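Local coordinates for protein signaling pathway modulator ZraP (Salmonella enterica subsp. enterica serovar Typhimurium, PDB 3LAY) that modulates the Zra envelope stress response as a zinc-binding periplasmic accessory protein with both regulatory and chaperone functions, at residues J[72-76]-J[140-146]; J[79-83]-J[136-140]. All coordinates share one frame; numbering follows the deposited sequence.

Contact 1: residues J[72-76]-J[140-146]; sequences QQATA and MAQAGIP
Ile145 plugs the start of helix 70-106 with a single methyl: its CD1 comes 3.8 Å from Ala76 CB and 3.8 Å from Thr75 CB, and also lies beside the backbone of the 72-76 turn, 3.7 Å from Gln72 O. The branch reaches so far because the outer torsion is extended (chi2 -177°), carrying CD1 straight toward the helix. Met140 packs on Ala76 beside it. Its chain, bent at both chi2 and chi3, folds back until CE stands 3.8 Å from Ala76 CB, and the sulfur lies against the same alanine. These residues make the dense part of the contact, with Ile145 buried.

Toward solvent the fit slackens. Thr75 CG2 meets the methyl of Ala143 at 4.1 Å, and the amide end of Gln72 reaches across the loop, where NE2 lies 3.7 Å from both Gly144 O and Pro146 CD, too far from the carbonyl for a hydrogen bond. Pro146 is poorly ordered and also rests on Leu68.

The chain turns toward helix 70-106 through a Schellman motif that ends helix 112-142. Gly144, with positive phi (77°), bonds back to Ala141 O, and Ile145 N bonds weakly to Met140 O. The C-terminal turn rests on the neighbouring helix by apolar packing, while the Gln72 amide lies over the loop without a bond to it.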
loop_
_atom_site.group_PDB
_atom_site.type_symbol
_atom_site.label_atom_id
_atom_site.label_comp_id
_atom_site.label_asym_id
_atom_site.label_seq_id
_atom_site.Cartn_x
_atom_site.Cartn_y
_atom_site.Cartn_z
ATOM N N GLN J 72 22.124 -22.708 -6.764
ATOM C CA GLN J 72 21.505 -22.658 -5.469
ATOM C C GLN J 72 20.009 -22.468 -5.529
ATOM O O GLN J 72 19.295 -23.074 -4.733
ATOM C CB GLN J 72 22.125 -21.578 -4.629
ATOM C CG GLN J 72 23.525 -21.880 -4.150
ATOM C CD GLN J 72 24.176 -20.639 -3.555
ATOM O OE1 GLN J 72 24.000 -19.528 -4.067
ATOM N NE2 GLN J 72 24.930 -20.818 -2.485
ATOM N N GLN J 73 19.519 -21.628 -6.447
ATOM C CA GLN J 73 18.050 -21.380 -6.555
ATOM C C GLN J 73 17.312 -22.701 -6.718
ATOM O O GLN J 73 16.260 -22.912 -6.122
ATOM C CB GLN J 73 17.676 -20.453 -7.738
ATOM C CG GLN J 73 17.780 -18.940 -7.516
ATOM N N ALA J 74 17.907 -23.583 -7.524
ATOM C CA ALA J 74 17.328 -24.883 -7.891
ATOM C C ALA J 74 17.399 -25.878 -6.739
ATOM O O ALA J 74 16.420 -26.527 -6.420
ATOM C CB ALA J 74 18.005 -25.437 -9.173
ATOM N N THR J 75 18.524 -26.008 -6.075
ATOM C CA THR J 75 18.504 -26.918 -4.975
ATOM C C THR J 75 17.440 -26.454 -3.969
ATOM O O THR J 75 16.621 -27.241 -3.505
ATOM C CB THR J 75 19.796 -26.954 -4.310
ATOM O OG1 THR J 75 20.761 -27.262 -5.288
ATOM C CG2 THR J 75 19.790 -28.007 -3.238
ATOM N N ALA J 76 17.444 -25.179 -3.616
ATOM C CA ALA J 76 16.442 -24.725 -2.677
ATOM C C ALA J 76 15.040 -25.108 -3.182
ATOM O O ALA J 76 14.225 -25.657 -2.419
ATOM C CB ALA J 76 16.524 -23.216 -2.448
ATOM N N MET J 140 18.422 -27.717 3.810
ATOM C CA MET J 140 18.889 -26.441 3.268
ATOM C C MET J 140 20.270 -26.103 3.791
ATOM O O MET J 140 21.169 -25.798 2.996
ATOM C CB MET J 140 17.944 -25.297 3.646
ATOM C CG MET J 140 16.609 -25.346 2.970
ATOM S SD MET J 140 16.657 -24.833 1.250
ATOM C CE MET J 140 16.628 -23.043 1.365
ATOM N N ALA J 141 20.449 -26.157 5.121
ATOM C CA ALA J 141 21.759 -25.819 5.725
ATOM C C ALA J 141 22.832 -26.743 5.198
ATOM O O ALA J 141 23.926 -26.295 4.860
ATOM C CB ALA J 141 21.726 -25.878 7.272
ATOM N N GLN J 142 22.516 -28.023 5.099
ATOM C CA GLN J 142 23.504 -28.958 4.608
ATOM C C GLN J 142 23.867 -28.731 3.146
ATOM O O GLN J 142 24.907 -29.184 2.710
ATOM C CB GLN J 142 23.063 -30.413 4.841
ATOM C CG GLN J 142 23.211 -30.874 6.264
ATOM C CD GLN J 142 22.653 -32.238 6.466
ATOM O OE1 GLN J 142 21.587 -32.567 5.926
ATOM N NE2 GLN J 142 23.334 -33.054 7.262
ATOM N N ALA J 143 23.020 -28.040 2.380
ATOM C CA ALA J 143 23.358 -27.745 0.965
ATOM C C ALA J 143 24.108 -26.430 0.805
ATOM O O ALA J 143 24.419 -26.045 -0.281
ATOM C CB ALA J 143 22.146 -27.769 0.084
ATOM N N GLY J 144 24.412 -25.741 1.887
ATOM C CA GLY J 144 25.174 -24.531 1.770
ATOM C C GLY J 144 24.320 -23.392 1.283
ATOM O O GLY J 144 24.825 -22.404 0.804
ATOM N N ILE J 145 23.014 -23.508 1.427
ATOM C CA ILE J 145 22.135 -22.463 0.956
ATOM C C ILE J 145 21.868 -21.429 2.030
ATOM O O ILE J 145 21.303 -21.749 3.064
ATOM C CB ILE J 145 20.834 -23.051 0.446
ATOM C CG1 ILE J 145 21.141 -23.919 -0.760
ATOM C CG2 ILE J 145 19.915 -21.978 0.041
ATOM C CD1 ILE J 145 19.956 -24.482 -1.378
ATOM N N PRO J 146 22.275 -20.166 1.770
ATOM C CA PRO J 146 22.184 -18.965 2.623
ATOM C C PRO J 146 20.944 -18.773 3.455
ATOM O O PRO J 146 19.809 -18.867 2.943
ATOM C CB PRO J 146 22.223 -17.819 1.619
ATOM C CG PRO J 146 23.112 -18.293 0.552
ATOM C CD PRO J 146 22.937 -19.833 0.492
#

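Contact 2: residues J[79-83]-J[136-140]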
loop_
_atom_site.group_PDB
_atom_site.type_symbol
_atom_site.label_atom_id
_atom_site.label_comp_id
_atom_site.label_asym_id
_atom_site.label_seq_id
_atom_site.Cartn_x
_atom_site.Cartn_y
_atom_site.Cartn_z
ATOM N N ILE J 79 14.327 -28.757 -2.583
ATOM C CA ILE J 79 14.112 -29.084 -1.198
ATOM C C ILE J 79 12.702 -28.641 -0.767
ATOM O O ILE J 79 11.985 -29.367 -0.096
ATOM C CB ILE J 79 15.234 -28.487 -0.322
ATOM C CG1 ILE J 79 16.573 -29.218 -0.610
ATOM C CG2 ILE J 79 14.879 -28.562 1.192
ATOM C CD1 ILE J 79 17.836 -28.485 -0.104
ATOM N N TYR J 80 12.284 -27.472 -1.212
ATOM C CA TYR J 80 10.951 -26.981 -0.863
ATOM C C TYR J 80 9.809 -27.785 -1.495
ATOM O O TYR J 80 8.800 -28.005 -0.851
ATOM C CB TYR J 80 10.803 -25.481 -1.163
ATOM C CG TYR J 80 11.146 -24.616 -0.006
ATOM C CD1 TYR J 80 10.154 -23.970 0.702
ATOM C CD2 TYR J 80 12.450 -24.502 0.444
ATOM C CE1 TYR J 80 10.448 -23.178 1.804
ATOM C CE2 TYR J 80 12.762 -23.722 1.524
ATOM C CZ TYR J 80 11.749 -23.054 2.203
ATOM O OH TYR J 80 12.028 -22.277 3.294
ATOM N N ASP J 81 9.961 -28.201 -2.742
ATOM C CA ASP J 81 8.936 -29.005 -3.394
ATOM C C ASP J 81 8.836 -30.308 -2.668
ATOM O O ASP J 81 7.740 -30.809 -2.416
ATOM C CB ASP J 81 9.251 -29.288 -4.889
ATOM C CG ASP J 81 9.150 -28.035 -5.768
ATOM O OD1 ASP J 81 8.579 -27.018 -5.299
ATOM O OD2 ASP J 81 9.647 -28.052 -6.918
ATOM N N ASP J 82 9.975 -30.879 -2.331
ATOM C CA ASP J 82 9.930 -32.142 -1.660
ATOM C C ASP J 82 9.140 -32.001 -0.413
ATOM O O ASP J 82 8.246 -32.797 -0.153
ATOM C CB ASP J 82 11.321 -32.658 -1.411
ATOM C CG ASP J 82 11.955 -33.176 -2.675
ATOM O OD1 ASP J 82 11.196 -33.306 -3.682
ATOM O OD2 ASP J 82 13.184 -33.465 -2.655
ATOM N N TYR J 83 9.439 -30.942 0.322
ATOM C CA TYR J 83 8.755 -30.647 1.574
ATOM C C TYR J 83 7.257 -30.431 1.359
ATOM O O TYR J 83 6.436 -30.957 2.111
ATOM C CB TYR J 83 9.405 -29.450 2.265
ATOM C CG TYR J 83 8.512 -28.819 3.281
ATOM C CD1 TYR J 83 8.356 -29.367 4.559
ATOM C CD2 TYR J 83 7.802 -27.650 2.973
ATOM C CE1 TYR J 83 7.509 -28.777 5.481
ATOM C CE2 TYR J 83 6.977 -27.074 3.874
ATOM C CZ TYR J 83 6.827 -27.628 5.126
ATOM O OH TYR J 83 5.953 -27.022 6.009
ATOM N N ARG J 136 13.594 -30.016 6.639
ATOM C CA ARG J 136 13.805 -29.147 5.517
ATOM C C ARG J 136 14.861 -28.094 5.784
ATOM O O ARG J 136 15.759 -27.899 4.959
ATOM C CB ARG J 136 12.525 -28.451 5.197
ATOM C CG ARG J 136 12.539 -27.734 3.928
ATOM C CD ARG J 136 11.418 -26.743 3.909
ATOM N NE ARG J 136 11.609 -25.705 4.927
ATOM C CZ ARG J 136 10.616 -24.966 5.407
ATOM N NH1 ARG J 136 9.378 -25.196 4.974
ATOM N NH2 ARG J 136 10.833 -24.031 6.342
ATOM N N ASP J 137 14.788 -27.419 6.938
ATOM C CA ASP J 137 15.764 -26.374 7.228
ATOM C C ASP J 137 17.163 -26.976 7.303
ATOM O O ASP J 137 18.146 -26.359 6.826
ATOM C CB ASP J 137 15.440 -25.654 8.510
ATOM C CG ASP J 137 14.072 -24.958 8.493
ATOM O OD1 ASP J 137 13.659 -24.476 7.439
ATOM O OD2 ASP J 137 13.419 -24.876 9.556
ATOM N N VAL J 138 17.256 -28.184 7.879
ATOM C CA VAL J 138 18.531 -28.870 8.014
ATOM C C VAL J 138 19.074 -29.264 6.631
ATOM O O VAL J 138 20.285 -29.196 6.355
ATOM C CB VAL J 138 18.370 -30.152 8.856
ATOM C CG1 VAL J 138 19.575 -31.010 8.719
ATOM C CG2 VAL J 138 18.070 -29.798 10.301
ATOM N N ALA J 139 18.166 -29.704 5.771
ATOM C CA ALA J 139 18.546 -30.064 4.422
ATOM C C ALA J 139 19.180 -28.825 3.799
ATOM O O ALA J 139 20.348 -28.875 3.345
ATOM C CB ALA J 139 17.339 -30.504 3.626
ATOM N N MET J 140 18.422 -27.717 3.810
ATOM C CA MET J 140 18.889 -26.441 3.268
ATOM C C MET J 140 20.270 -26.103 3.791
ATOM O O MET J 140 21.169 -25.798 2.996
ATOM C CB MET J 140 17.944 -25.297 3.646
ATOM C CG MET J 140 16.609 -25.346 2.970
ATOM S SD MET J 140 16.657 -24.833 1.250
ATOM C CE MET J 140 16.628 -23.043 1.365
#
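An antiparallel helical hairpin, in which the axes of segments 79-83 and 136-140 approach to 10.2 Å at 163°, is joined here by an arginine lodged against two tyrosines one turn apart: Arg136 of helix 112-142 meets Tyr80 and Tyr83 of helix 70-106. CG anti to the backbone N (chi1 -169°) and an extended chi2 carry Arg136 CD over the face of both rings, 4.0 Å from the centroid of each; the bend at chi3 then turns the guanidinium onto Tyr80.

Beyond that methylene the two tyrosines are used differently. The guanidinium lies flat on Tyr80, the planes 10° apart, in an offset stack that brings Tyr80 OH over one guanidinium face, 3.7 Å from Arg136 CZ. The Tyr83 ring instead stands steeply to the guanidinium plane and takes NH1 on its face near the rim, a cation-pi contact with Arg136 CZ 4.5 Å from the ring centroid.

Arg136 NH2 forms a salt bridge with Asp137 OD1 at 3.1 Å, on the syn side of the carboxylate, and NE adds a weak bond to the same oxygen. The second oxygen, OD2, is hydrogen-bonded to Tyr101 of a neighbouring subunit.

Beside the aromatic cluster, Ile79 spreads its two branches. Its CG2 packs on Arg136 CG at 3.7 Å and faces the Ala139 methyl, while CD1 reaches the Met140 backbone. Met140 SD lies at the edge of the Tyr80 ring, 5.3 Å from its centroid, a Met-aromatic contact, with Met140 CE packed near Tyr80 CE2.

Across the hairpin the arginine meets pi faces and alkyl groups; its charge is probably offset along its own helix by Asp137, whose one carboxylate touches both this site and the next chain.

Both contacts join helix 70-106 to helix 112-142 near the same open end of the hairpin, with centres 9 Å apart, and both lie at the surface of the chain, each with one buried residue. Met140 is common to them, offering its tip to Ala76 in contact 1 and to Tyr80 in contact 2. Contact 1 sits farther out, where one partner has already left its helix, and relies on aliphatic and thioether packing. Contact 2 lies closer to the chain's centre between two continuous helices, buries more surface and adds aromatic and charged groups. A neighbouring subunit packs on Ala141 and Gln142 in contact 1 and hydrogen-bonds Asp137 through its Tyr101 in contact 2.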